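Local structure of phenylacetaldehyde dehydrogenase (Burkholderia cenocepacia, 4O5H) at residues Q72-A77 / P252-I257; R140-W145 / A495-Y500; L199-T204 / Q499-K504; A272-D275 / R279-L282. The protein probably oxidises phenylacetaldehyde to phenylacetate with NAD+ as the electron acceptor, as a member of the aldehyde dehydrogenase family. All blocks are in the same frame, centred on the assembly; numbering follows the deposited sequence. Where two conformers were deposited one is given.

In the fold
Interactions 2 and 4 are purely apolar; interaction 1 lays a guanidinium group on alkyl groups, and interaction 3 mixes methyls with a hydroxyl and a thiol beside a carbonyl oxygen. Interactions 2, 3 and 4 are buried, whereas interaction 1 is partly open. Interactions 1, 3 and 4 reach the same mixed sheet: strands 256-260 and 279-283 are neighbours in it, and strand 501-509, near the C-terminus, pairs antiparallel with strand 166-181 of it. Interactions 2 and 3 share Gln-499 and Tyr-500, with centres about 9 Å apart. A salt bridge between Glu-502 and Arg-279 ties interaction 3 to interaction 4, and these two also touch the second subunit.

Interaction 1 (Q72-A77 / P252-I257); sequences QAVAAA and PRIDKI
Val-74 and Arg-253 meet where helix 67-82 lies beside the loop that leads into strand 256-260, a parallel strand of what is, as in its relatives, the Rossmann-type nucleotide-binding domain of the aldehyde dehydrogenase fold. The close-packed part is built round Val-74, whose side chain is directed at the loop. Its CG1 methyl, anti to the backbone N (chi1 171°), lies over one face of the Arg-253 guanidinium, 3.7 Å from NE. The same methyl comes within 3.8 Å of Arg-253 CB, so the arginine chain, bent at chi3 (-62°), curls around it. The other methyl, CG2, touches the CG2 branch of Ile-254 at 4.1 Å, the two side chains crossing at about a right angle; both residues are buried, and Ile-254 goes on to pack against Val-177 of strand 166-181.

Toward solvent the contact thins to one small methyl, that of Ala-75, which like Arg-253 is partly exposed. The charged end of Arg-253 is held from both sides: NH2 forms a salt bridge with Asp-251, just before its own segment, and a weak hydrogen bond to the carbonyl oxygen of Gln-71 on the helix. With that end of the group held, its flat face can rest against the helix. Arg-78 adds a polar tie to the same loop, bonding to the carbonyl oxygen of Arg-253 and to Asp-255. At the outer margin Ala-75 CB touches Arg-253 NH1 at 3.7 Å.

Interaction 2 (R140-W145 / A495-Y500); sequences RYMAGW and AVIDQY
This is a helix-helix contact in the aldehyde dehydrogenase fold, made by Met-142 and Trp-145 near the C-terminal end of helix 124-145 against Val-496 and Ile-497 of helix 493-499, the short helix that precedes strand 501-509. The two helix segments cross at -58° with their axes 11.1 Å apart, a separation spanned by Met-142 and Trp-145 from one helix and the branched Val-496 and Ile-497 from the other. Ile-497 is the centre of the contact. Its CD1 fits between the other helix's two main contributors, 3.7 Å from Met-142 SD and 3.7 Å from Trp-145 CB, while its CG1 lies obliquely against the five-membered part of the indole, 3.7 Å from Trp-145 CD1.

Met-142 reaches across from a backbone position that does not face the partner helix: its chain bends at chi2 (-64°) and runs past Ile-497 in the opposite direction. Its terminal methyl CE ends 3.5 Å from Val-496 CG1, the closest approach of the contact, with the two side chains crossing at about a right angle. Helix 187-201 packs against the same side chains, with Ala-196 on Met-142 and Pro-197 on Val-496; Met-98 of helix 91-107 also packs on Met-142. The buried residues are thus shared among four helices, with Trp-145 toward the partly exposed side. The indole is steadied from within its own helix, one turn back, where Tyr-141 meets it in the plane of the ring: Trp-145 NE1 donates to Tyr-141 OH over 3.1 Å, with an N-H...O angle of 162°.

Interaction 3 (L199-T204 / Q499-K504); sequences LATGCT and QYTESK
Thr-201 OG1, which faces Tyr-500 across this contact, turns to the carbonyl oxygens of Pro-197 and Ala-198 in its own helix, which must share its one proton. Its position between the backbone N and the carbonyl carbon (chi1 55°) lets the hydroxyl turn back into the preceding turn and presents CG2 to the other segment. That methyl lies 3.8 Å from Thr-501 CG2, while OG1 itself rests 3.6 Å from Tyr-500 CB. Thr-501 is arranged similarly, with its hydroxyl bonded to the carbonyl oxygen of Asp-498 and CG2 turned to the contact.

Just beyond Thr-201 the helix ends in a Schellman motif, with Gly-202 at positive phi (96°). The turn brings Cys-203 round to the same side as Thr-201, and its SG approaches Tyr-500 O at 3.5 Å. The sulfur also sits at the edge of the tyrosine ring, near its plane and 4.3 Å from CD2, so that the two residues flanking the glycine both border Tyr-500. The end of the tyrosine side chain leads away, and the side chain touches Lys-194, Pro-197 and Ala-198.

The contact therefore joins the C-terminal end of helix 187-201 to the start of strand 501-509, which pairs antiparallel with strand 166-181, while strand 204-208, entered directly after Cys-203, pairs with that same strand in parallel.

Interaction 4 (A272-D275 / R279-L282); sequences AALD and RMSL
Strand 279-283 meets the end of helix 263-275 through one side chain, Met-280, which reaches both Ala-273 and Leu-274. The pair closes a beta-alpha-beta unit: strand 256-260 leads into the helix, and the chain returns after a short turn to lay strand 279-283 beside the first strand, in parallel.

Arg-279 opens the strand. Its CA is 7.0 Å from that of Ala-273, but its side chain sets out away from the helix, and NH2 forms a salt bridge with Glu-502; NH1 bonds to the carbonyl oxygen of Lys-484 of the second subunit. Met-280 follows on the other side of the strand and faces the helix. With CG placed between the backbone N and the carbonyl carbon (chi1 71°) and the chain turned at chi3 (98°), its end bends toward the helix: CE comes 3.8 Å from Leu-274 CG and, more loosely, 4.3 Å from Ala-273 CB. The methionine is flanked by Ile-257 and Phe-488, from strands either side of its own. Ser-281 again faces away from the helix, and its backbone bonds to Ile-257 and Phe-259. Leu-282 returns to the helix side but packs on Phe-259, Phe-488 and Met-277 of the second subunit. Leu-274 likewise reaches the dimer interface, where it touches Gly-270 of that subunit.

The chemistry between the two segments is wholly apolar and without direction: a flexible thioether end fits against a leucine and an alanine, while the directional bonds lie between neighbouring strands and to the other subunit. Between these segments, then, shape and burial alone hold the helix end to the strand.

Interaction 1 (Q72-A77 / P252-I257)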
loop_
_atom_site.group_PDB
_atom_site.type_symbol
_atom_site.label_atom_id
_atom_site.label_comp_id
_atom_site.label_asym_id
_atom_site.label_seq_id
_atom_site.Cartn_x
_atom_site.Cartn_y
_atom_site.Cartn_z
ATOM N N GLN A 72 -12.537 7.976 21.645
ATOM C CA GLN A 72 -13.337 6.946 22.357
ATOM C C GLN A 72 -13.702 5.773 21.464
ATOM O O GLN A 72 -13.705 4.630 21.899
ATOM C CB GLN A 72 -14.610 7.516 22.965
ATOM C CG GLN A 72 -14.302 8.506 24.049
ATOM C CD GLN A 72 -13.721 7.877 25.306
ATOM O OE1 GLN A 72 -13.871 6.668 25.574
ATOM N NE2 GLN A 72 -12.990 8.667 26.044
ATOM N N ALA A 73 -14.094 6.059 20.241
ATOM C CA ALA A 73 -14.417 5.009 19.274
ATOM C C ALA A 73 -13.209 4.112 18.951
ATOM O O ALA A 73 -13.338 2.890 18.851
ATOM C CB ALA A 73 -14.977 5.609 17.989
ATOM N N VAL A 74 -12.052 4.743 18.768
ATOM C CA VAL A 74 -10.822 4.020 18.529
ATOM C C VAL A 74 -10.470 3.168 19.732
ATOM O O VAL A 74 -10.115 2.025 19.556
ATOM C CB VAL A 74 -9.691 4.991 18.140
ATOM C CG1 VAL A 74 -8.351 4.273 18.098
ATOM C CG2 VAL A 74 -9.993 5.620 16.741
ATOM N N ALA A 75 -10.632 3.721 20.938
ATOM C CA ALA A 75 -10.374 2.953 22.167
ATOM C C ALA A 75 -11.270 1.710 22.216
ATOM O O ALA A 75 -10.776 0.640 22.550
ATOM C CB ALA A 75 -10.558 3.809 23.402
ATOM N N ALA A 76 -12.540 1.836 21.814
ATOM C CA ALA A 76 -13.453 0.707 21.811
ATOM C C ALA A 76 -13.044 -0.345 20.789
ATOM O O ALA A 76 -13.091 -1.543 21.075
ATOM C CB ALA A 76 -14.882 1.170 21.570
ATOM N N ALA A 77 -12.687 0.104 19.577
ATOM C CA ALA A 77 -12.283 -0.811 18.539
ATOM C C ALA A 77 -11.008 -1.554 18.920
ATOM O O ALA A 77 -10.896 -2.749 18.676
ATOM C CB ALA A 77 -12.093 -0.081 17.202
ATOM N N PRO A 252 -2.760 7.133 16.434
ATOM C CA PRO A 252 -1.728 6.107 16.244
ATOM C C PRO A 252 -2.210 4.731 16.625
ATOM O O PRO A 252 -1.500 3.769 16.439
ATOM C CB PRO A 252 -0.574 6.579 17.159
ATOM C CG PRO A 252 -1.263 7.427 18.220
ATOM C CD PRO A 252 -2.390 8.115 17.477
ATOM N N ARG A 253 -3.413 4.617 17.173
ATOM C CA ARG A 253 -3.932 3.304 17.596
ATOM C C ARG A 253 -4.738 2.576 16.543
ATOM O O ARG A 253 -5.152 1.434 16.776
ATOM C CB ARG A 253 -4.748 3.412 18.898
ATOM C CG ARG A 253 -3.998 4.054 20.044
ATOM C CD ARG A 253 -4.961 4.465 21.144
ATOM N NE ARG A 253 -5.930 5.469 20.642
ATOM C CZ ARG A 253 -7.000 5.884 21.343
ATOM N NH1 ARG A 253 -7.281 5.371 22.557
ATOM N NH2 ARG A 253 -7.819 6.797 20.833
ATOM N N ILE A 254 -4.999 3.218 15.387
ATOM C CA ILE A 254 -5.452 2.466 14.232
ATOM C C ILE A 254 -4.251 1.827 13.536
ATOM O O ILE A 254 -3.128 2.299 13.656
ATOM C CB ILE A 254 -6.319 3.291 13.260
ATOM C CG1 ILE A 254 -5.537 4.393 12.561
ATOM C CG2 ILE A 254 -7.501 3.880 13.981
ATOM C CD1 ILE A 254 -6.239 4.923 11.326
ATOM N N ASP A 255 -4.492 0.736 12.837
ATOM C CA ASP A 255 -3.455 0.009 12.095
ATOM C C ASP A 255 -3.548 0.235 10.576
ATOM O O ASP A 255 -2.553 0.140 9.858
ATOM C CB ASP A 255 -3.604 -1.465 12.419
ATOM C CG ASP A 255 -3.411 -1.721 13.901
ATOM O OD1 ASP A 255 -2.338 -1.336 14.424
ATOM O OD2 ASP A 255 -4.344 -2.230 14.546
ATOM N N LYS A 256 -4.734 0.591 10.115
ATOM C CA LYS A 256 -4.938 0.838 8.725
ATOM C C LYS A 256 -5.981 1.921 8.516
ATOM O O LYS A 256 -6.966 1.975 9.243
ATOM C CB LYS A 256 -5.398 -0.417 8.019
ATOM C CG LYS A 256 -5.597 -0.193 6.531
ATOM C CD LYS A 256 -5.934 -1.456 5.756
ATOM C CE LYS A 256 -5.967 -1.186 4.225
ATOM N NZ LYS A 256 -4.669 -1.626 3.572
ATOM N N ILE A 257 -5.741 2.772 7.529
ATOM C CA ILE A 257 -6.743 3.764 7.121
ATOM C C ILE A 257 -7.212 3.401 5.726
ATOM O O ILE A 257 -6.414 3.065 4.842
ATOM C CB ILE A 257 -6.215 5.227 7.239
ATOM C CG1 ILE A 257 -7.351 6.233 7.082
ATOM C CG2 ILE A 257 -5.156 5.549 6.219
ATOM C CD1 ILE A 257 -8.166 6.374 8.355
#

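Interaction 2 (R140-W145 / A495-Y500)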
loop_
_atom_site.group_PDB
_atom_site.type_symbol
_atom_site.label_atom_id
_atom_site.label_comp_id
_atom_site.label_asym_id
_atom_site.label_seq_id
_atom_site.Cartn_x
_atom_site.Cartn_y
_atom_site.Cartn_z
ATOM N N ARG A 140 -22.340 -10.724 1.999
ATOM C CA ARG A 140 -22.480 -12.174 1.771
ATOM C C ARG A 140 -21.213 -12.754 1.100
ATOM O O ARG A 140 -20.674 -13.794 1.536
ATOM C CB ARG A 140 -23.732 -12.485 0.917
ATOM C CG ARG A 140 -23.935 -13.987 0.688
ATOM C CD ARG A 140 -25.300 -14.280 0.123
ATOM N NE ARG A 140 -26.364 -13.895 1.025
ATOM C CZ ARG A 140 -27.302 -12.988 0.760
ATOM N NH1 ARG A 140 -27.341 -12.333 -0.388
ATOM N NH2 ARG A 140 -28.246 -12.713 1.667
ATOM N N TYR A 141 -20.750 -12.075 0.041
ATOM C CA TYR A 141 -19.546 -12.518 -0.691
ATOM C C TYR A 141 -18.354 -12.608 0.276
ATOM O O TYR A 141 -17.669 -13.645 0.371
ATOM C CB TYR A 141 -19.270 -11.589 -1.858
ATOM C CG TYR A 141 -17.952 -11.836 -2.566
ATOM C CD1 TYR A 141 -17.844 -12.777 -3.552
ATOM C CD2 TYR A 141 -16.795 -11.174 -2.162
ATOM C CE1 TYR A 141 -16.628 -13.028 -4.173
ATOM C CE2 TYR A 141 -15.569 -11.435 -2.752
ATOM C CZ TYR A 141 -15.504 -12.354 -3.777
ATOM O OH TYR A 141 -14.270 -12.623 -4.366
ATOM N N MET A 142 -18.130 -11.542 1.055
ATOM C CA MET A 142 -17.003 -11.524 1.986
ATOM C C MET A 142 -17.158 -12.513 3.143
ATOM O O MET A 142 -16.178 -13.030 3.645
ATOM C CB MET A 142 -16.784 -10.087 2.511
ATOM C CG MET A 142 -16.431 -9.065 1.418
ATOM S SD MET A 142 -14.852 -9.431 0.638
ATOM C CE MET A 142 -14.991 -8.376 -0.803
ATOM N N ALA A 143 -18.390 -12.753 3.573
ATOM C CA ALA A 143 -18.654 -13.773 4.560
ATOM C C ALA A 143 -18.007 -15.097 4.171
ATOM O O ALA A 143 -17.394 -15.801 5.006
ATOM C CB ALA A 143 -20.144 -13.990 4.767
ATOM N N GLY A 144 -18.109 -15.422 2.914
ATOM C CA GLY A 144 -17.541 -16.668 2.424
ATOM C C GLY A 144 -16.017 -16.675 2.451
ATOM O O GLY A 144 -15.435 -17.759 2.482
ATOM N N TRP A 145 -15.358 -15.495 2.411
ATOM C CA TRP A 145 -13.913 -15.456 2.571
ATOM C C TRP A 145 -13.464 -15.706 4.001
ATOM O O TRP A 145 -12.317 -16.131 4.198
ATOM C CB TRP A 145 -13.269 -14.132 2.085
ATOM C CG TRP A 145 -13.060 -14.110 0.596
ATOM C CD1 TRP A 145 -13.620 -13.288 -0.271
ATOM C CD2 TRP A 145 -12.239 -15.006 -0.173
ATOM N NE1 TRP A 145 -13.202 -13.563 -1.563
ATOM C CE2 TRP A 145 -12.337 -14.612 -1.521
ATOM C CE3 TRP A 145 -11.389 -16.042 0.160
ATOM C CZ2 TRP A 145 -11.696 -15.284 -2.543
ATOM C CZ3 TRP A 145 -10.775 -16.730 -0.832
ATOM C CH2 TRP A 145 -10.902 -16.334 -2.176
ATOM N N ALA A 495 -8.612 -9.706 -3.724
ATOM C CA ALA A 495 -7.576 -8.686 -3.459
ATOM C C ALA A 495 -7.815 -7.939 -2.156
ATOM O O ALA A 495 -6.886 -7.725 -1.369
ATOM C CB ALA A 495 -7.462 -7.724 -4.622
ATOM N N VAL A 496 -9.043 -7.514 -1.906
ATOM C CA VAL A 496 -9.265 -6.630 -0.730
ATOM C C VAL A 496 -9.042 -7.418 0.536
ATOM O O VAL A 496 -8.487 -6.919 1.511
ATOM C CB VAL A 496 -10.652 -5.923 -0.747
ATOM C CG1 VAL A 496 -11.789 -6.916 -0.520
ATOM C CG2 VAL A 496 -10.705 -4.821 0.277
ATOM N N ILE A 497 -9.417 -8.688 0.510
ATOM C CA ILE A 497 -9.199 -9.555 1.649
ATOM C C ILE A 497 -7.731 -9.581 2.034
ATOM O O ILE A 497 -7.340 -9.369 3.210
ATOM C CB ILE A 497 -9.746 -10.988 1.361
ATOM C CG1 ILE A 497 -11.280 -10.954 1.300
ATOM C CG2 ILE A 497 -9.264 -11.982 2.383
ATOM C CD1 ILE A 497 -12.002 -10.742 2.640
ATOM N N ASP A 498 -6.876 -9.815 1.062
ATOM C CA ASP A 498 -5.437 -9.799 1.349
ATOM C C ASP A 498 -4.979 -8.453 1.895
ATOM O O ASP A 498 -4.074 -8.384 2.702
ATOM C CB ASP A 498 -4.605 -10.190 0.107
ATOM C CG ASP A 498 -4.834 -11.658 -0.334
ATOM O OD1 ASP A 498 -5.167 -12.540 0.505
ATOM O OD2 ASP A 498 -4.688 -11.915 -1.563
ATOM N N GLN A 499 -5.591 -7.372 1.449
ATOM C CA GLN A 499 -5.216 -6.045 1.921
ATOM C C GLN A 499 -5.724 -5.684 3.313
ATOM O O GLN A 499 -5.361 -4.642 3.839
ATOM C CB GLN A 499 -5.643 -5.003 0.881
ATOM C CG GLN A 499 -4.871 -5.227 -0.439
ATOM C CD GLN A 499 -5.123 -4.150 -1.502
ATOM O OE1 GLN A 499 -5.581 -3.047 -1.172
ATOM N NE2 GLN A 499 -4.830 -4.478 -2.773
ATOM N N TYR A 500 -6.584 -6.511 3.895
ATOM C CA TYR A 500 -6.989 -6.342 5.307
ATOM C C TYR A 500 -6.270 -7.353 6.217
ATOM O O TYR A 500 -6.613 -7.500 7.391
ATOM C CB TYR A 500 -8.497 -6.475 5.460
ATOM C CG TYR A 500 -9.262 -5.211 5.119
ATOM C CD1 TYR A 500 -9.397 -4.784 3.807
ATOM C CD2 TYR A 500 -9.863 -4.466 6.107
ATOM C CE1 TYR A 500 -10.095 -3.617 3.486
ATOM C CE2 TYR A 500 -10.587 -3.303 5.800
ATOM C CZ TYR A 500 -10.686 -2.888 4.477
ATOM O OH TYR A 500 -11.392 -1.740 4.194
#

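Interaction 3 (L199-T204 / Q499-K504)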
loop_
_atom_site.group_PDB
_atom_site.type_symbol
_atom_site.label_atom_id
_atom_site.label_comp_id
_atom_site.label_asym_id
_atom_site.label_seq_id
_atom_site.Cartn_x
_atom_site.Cartn_y
_atom_site.Cartn_z
ATOM N N LEU A 199 -14.576 -7.315 8.673
ATOM C CA LEU A 199 -15.219 -8.329 9.450
ATOM C C LEU A 199 -14.781 -9.732 9.067
ATOM O O LEU A 199 -14.580 -10.595 9.938
ATOM C CB LEU A 199 -16.727 -8.192 9.347
ATOM C CG LEU A 199 -17.316 -6.842 9.794
ATOM C CD1 LEU A 199 -18.817 -6.830 9.643
ATOM C CD2 LEU A 199 -16.969 -6.563 11.239
ATOM N N ALA A 200 -14.632 -9.961 7.774
ATOM C CA ALA A 200 -14.258 -11.290 7.273
ATOM C C ALA A 200 -12.882 -11.704 7.756
ATOM O O ALA A 200 -12.667 -12.856 8.026
ATOM C CB ALA A 200 -14.278 -11.282 5.742
ATOM N N THR A 201 -11.955 -10.739 7.863
ATOM C CA THR A 201 -10.601 -11.018 8.281
ATOM C C THR A 201 -10.376 -10.954 9.793
ATOM O O THR A 201 -9.277 -11.317 10.283
ATOM C CB THR A 201 -9.600 -10.045 7.633
ATOM O OG1 THR A 201 -9.988 -8.695 7.902
ATOM C CG2 THR A 201 -9.577 -10.252 6.146
ATOM N N GLY A 202 -11.350 -10.465 10.535
ATOM C CA GLY A 202 -11.189 -10.384 12.000
ATOM C C GLY A 202 -10.708 -9.027 12.487
ATOM O O GLY A 202 -10.353 -8.872 13.648
ATOM N N CYS A 203 -10.716 -8.032 11.615
ATOM C CA CYS A 203 -10.416 -6.656 12.042
ATOM C C CYS A 203 -11.592 -6.061 12.876
ATOM O O CYS A 203 -12.692 -6.653 12.909
ATOM C CB CYS A 203 -10.188 -5.784 10.818
ATOM S SG CYS A 203 -8.749 -6.241 9.809
ATOM N N THR A 204 -11.360 -4.899 13.471
ATOM C CA THR A 204 -12.432 -4.064 14.003
ATOM C C THR A 204 -12.357 -2.734 13.299
ATOM O O THR A 204 -11.363 -2.457 12.612
ATOM C CB THR A 204 -12.346 -3.879 15.550
ATOM O OG1 THR A 204 -11.120 -3.241 15.902
ATOM C CG2 THR A 204 -12.433 -5.207 16.216
ATOM N N GLN A 499 -5.591 -7.372 1.449
ATOM C CA GLN A 499 -5.216 -6.045 1.921
ATOM C C GLN A 499 -5.724 -5.684 3.313
ATOM O O GLN A 499 -5.361 -4.642 3.839
ATOM C CB GLN A 499 -5.643 -5.003 0.881
ATOM C CG GLN A 499 -4.871 -5.227 -0.439
ATOM C CD GLN A 499 -5.123 -4.150 -1.502
ATOM O OE1 GLN A 499 -5.581 -3.047 -1.172
ATOM N NE2 GLN A 499 -4.830 -4.478 -2.773
ATOM N N TYR A 500 -6.584 -6.511 3.895
ATOM C CA TYR A 500 -6.989 -6.342 5.307
ATOM C C TYR A 500 -6.270 -7.353 6.217
ATOM O O TYR A 500 -6.613 -7.500 7.391
ATOM C CB TYR A 500 -8.497 -6.475 5.460
ATOM C CG TYR A 500 -9.262 -5.211 5.119
ATOM C CD1 TYR A 500 -9.397 -4.784 3.807
ATOM C CD2 TYR A 500 -9.863 -4.466 6.107
ATOM C CE1 TYR A 500 -10.095 -3.617 3.486
ATOM C CE2 TYR A 500 -10.587 -3.303 5.800
ATOM C CZ TYR A 500 -10.686 -2.888 4.477
ATOM O OH TYR A 500 -11.392 -1.740 4.194
ATOM N N THR A 501 -5.283 -8.062 5.654
ATOM C CA THR A 501 -4.430 -8.915 6.426
ATOM C C THR A 501 -2.984 -8.427 6.388
ATOM O O THR A 501 -2.605 -7.662 5.523
ATOM C CB THR A 501 -4.440 -10.364 5.944
ATOM O OG1 THR A 501 -3.857 -10.449 4.654
ATOM C CG2 THR A 501 -5.831 -10.931 5.941
ATOM N N GLU A 502 -2.219 -8.865 7.393
ATOM C CA GLU A 502 -0.801 -8.613 7.506
ATOM C C GLU A 502 -0.136 -9.995 7.543
ATOM O O GLU A 502 -0.561 -10.877 8.278
ATOM C CB GLU A 502 -0.517 -7.825 8.787
ATOM C CG GLU A 502 0.923 -7.327 8.927
ATOM C CD GLU A 502 1.229 -6.062 8.188
ATOM O OE1 GLU A 502 0.300 -5.249 7.992
ATOM O OE2 GLU A 502 2.425 -5.822 7.878
ATOM N N SER A 503 0.856 -10.204 6.679
ATOM C CA SER A 503 1.467 -11.503 6.526
ATOM C C SER A 503 2.589 -11.664 7.558
ATOM O O SER A 503 3.413 -10.756 7.753
ATOM C CB SER A 503 2.026 -11.628 5.109
ATOM O OG SER A 503 2.516 -12.923 4.844
ATOM N N LYS A 504 2.606 -12.785 8.250
ATOM C CA LYS A 504 3.674 -13.136 9.174
ATOM C C LYS A 504 4.361 -14.382 8.642
ATOM O O LYS A 504 3.720 -15.437 8.524
ATOM C CB LYS A 504 3.122 -13.382 10.588
ATOM C CG LYS A 504 4.146 -13.919 11.602
ATOM C CD LYS A 504 3.541 -14.215 12.963
ATOM C CE LYS A 504 3.261 -12.953 13.739
ATOM N NZ LYS A 504 2.381 -13.224 14.928
#

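Interaction 4 (A272-D275 / R279-L282)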
loop_
_atom_site.group_PDB
_atom_site.type_symbol
_atom_site.label_atom_id
_atom_site.label_comp_id
_atom_site.label_asym_id
_atom_site.label_seq_id
_atom_site.Cartn_x
_atom_site.Cartn_y
_atom_site.Cartn_z
ATOM N N ALA A 272 -0.890 11.983 7.273
ATOM C CA ALA A 272 -1.195 11.710 8.676
ATOM C C ALA A 272 -0.919 10.235 8.993
ATOM O O ALA A 272 -0.326 9.910 10.035
ATOM C CB ALA A 272 -2.643 12.069 8.995
ATOM N N ALA A 273 -1.367 9.349 8.125
ATOM C CA ALA A 273 -1.152 7.922 8.319
ATOM C C ALA A 273 0.338 7.574 8.387
ATOM O O ALA A 273 0.782 6.830 9.280
ATOM C CB ALA A 273 -1.797 7.141 7.189
ATOM N N LEU A 274 1.094 8.107 7.440
ATOM C CA LEU A 274 2.497 7.791 7.350
ATOM C C LEU A 274 3.253 8.132 8.620
ATOM O O LEU A 274 4.184 7.429 8.989
ATOM C CB LEU A 274 3.156 8.552 6.234
ATOM C CG LEU A 274 3.559 7.782 5.018
ATOM C CD1 LEU A 274 4.347 8.745 4.143
ATOM C CD2 LEU A 274 4.459 6.568 5.376
ATOM N N ASP A 275 2.888 9.228 9.257
ATOM C CA ASP A 275 3.603 9.626 10.449
ATOM C C ASP A 275 3.491 8.624 11.569
ATOM O O ASP A 275 4.354 8.602 12.414
ATOM C CB ASP A 275 3.186 11.018 10.870
ATOM C CG ASP A 275 3.839 12.093 9.971
ATOM O OD1 ASP A 275 4.990 11.873 9.464
ATOM O OD2 ASP A 275 3.208 13.134 9.804
ATOM N N ARG A 279 -0.987 1.643 7.722
ATOM C CA ARG A 279 -1.124 1.158 6.386
ATOM C C ARG A 279 -2.242 1.936 5.747
ATOM O O ARG A 279 -3.139 2.403 6.432
ATOM C CB ARG A 279 -1.497 -0.332 6.352
ATOM C CG ARG A 279 -0.362 -1.268 6.755
ATOM C CD ARG A 279 -0.115 -1.420 8.235
ATOM N NE ARG A 279 0.986 -2.394 8.357
ATOM C CZ ARG A 279 2.238 -2.128 8.736
ATOM N NH1 ARG A 279 2.628 -0.901 9.142
ATOM N NH2 ARG A 279 3.137 -3.130 8.667
ATOM N N MET A 280 -2.223 2.061 4.435
ATOM C CA MET A 280 -3.239 2.867 3.795
ATOM C C MET A 280 -3.713 2.326 2.472
ATOM O O MET A 280 -2.972 1.718 1.723
ATOM C CB MET A 280 -2.763 4.333 3.705
ATOM C CG MET A 280 -1.669 4.597 2.735
ATOM S SD MET A 280 -0.777 6.168 3.078
ATOM C CE MET A 280 0.611 5.559 3.955
ATOM N N SER A 281 -5.016 2.489 2.241
ATOM C CA SER A 281 -5.652 2.188 0.981
ATOM C C SER A 281 -6.379 3.453 0.570
ATOM O O SER A 281 -7.134 4.020 1.396
ATOM C CB SER A 281 -6.650 1.021 1.180
ATOM O OG SER A 281 -7.346 0.760 -0.010
ATOM N N LEU A 282 -6.164 3.911 -0.669
ATOM C CA LEU A 282 -6.662 5.209 -1.119
ATOM C C LEU A 282 -7.299 5.115 -2.491
ATOM O O LEU A 282 -6.637 4.771 -3.468
ATOM C CB LEU A 282 -5.522 6.238 -1.161
ATOM C CG LEU A 282 -4.679 6.432 0.090
ATOM C CD1 LEU A 282 -3.489 7.327 -0.210
ATOM C CD2 LEU A 282 -5.488 7.021 1.253
#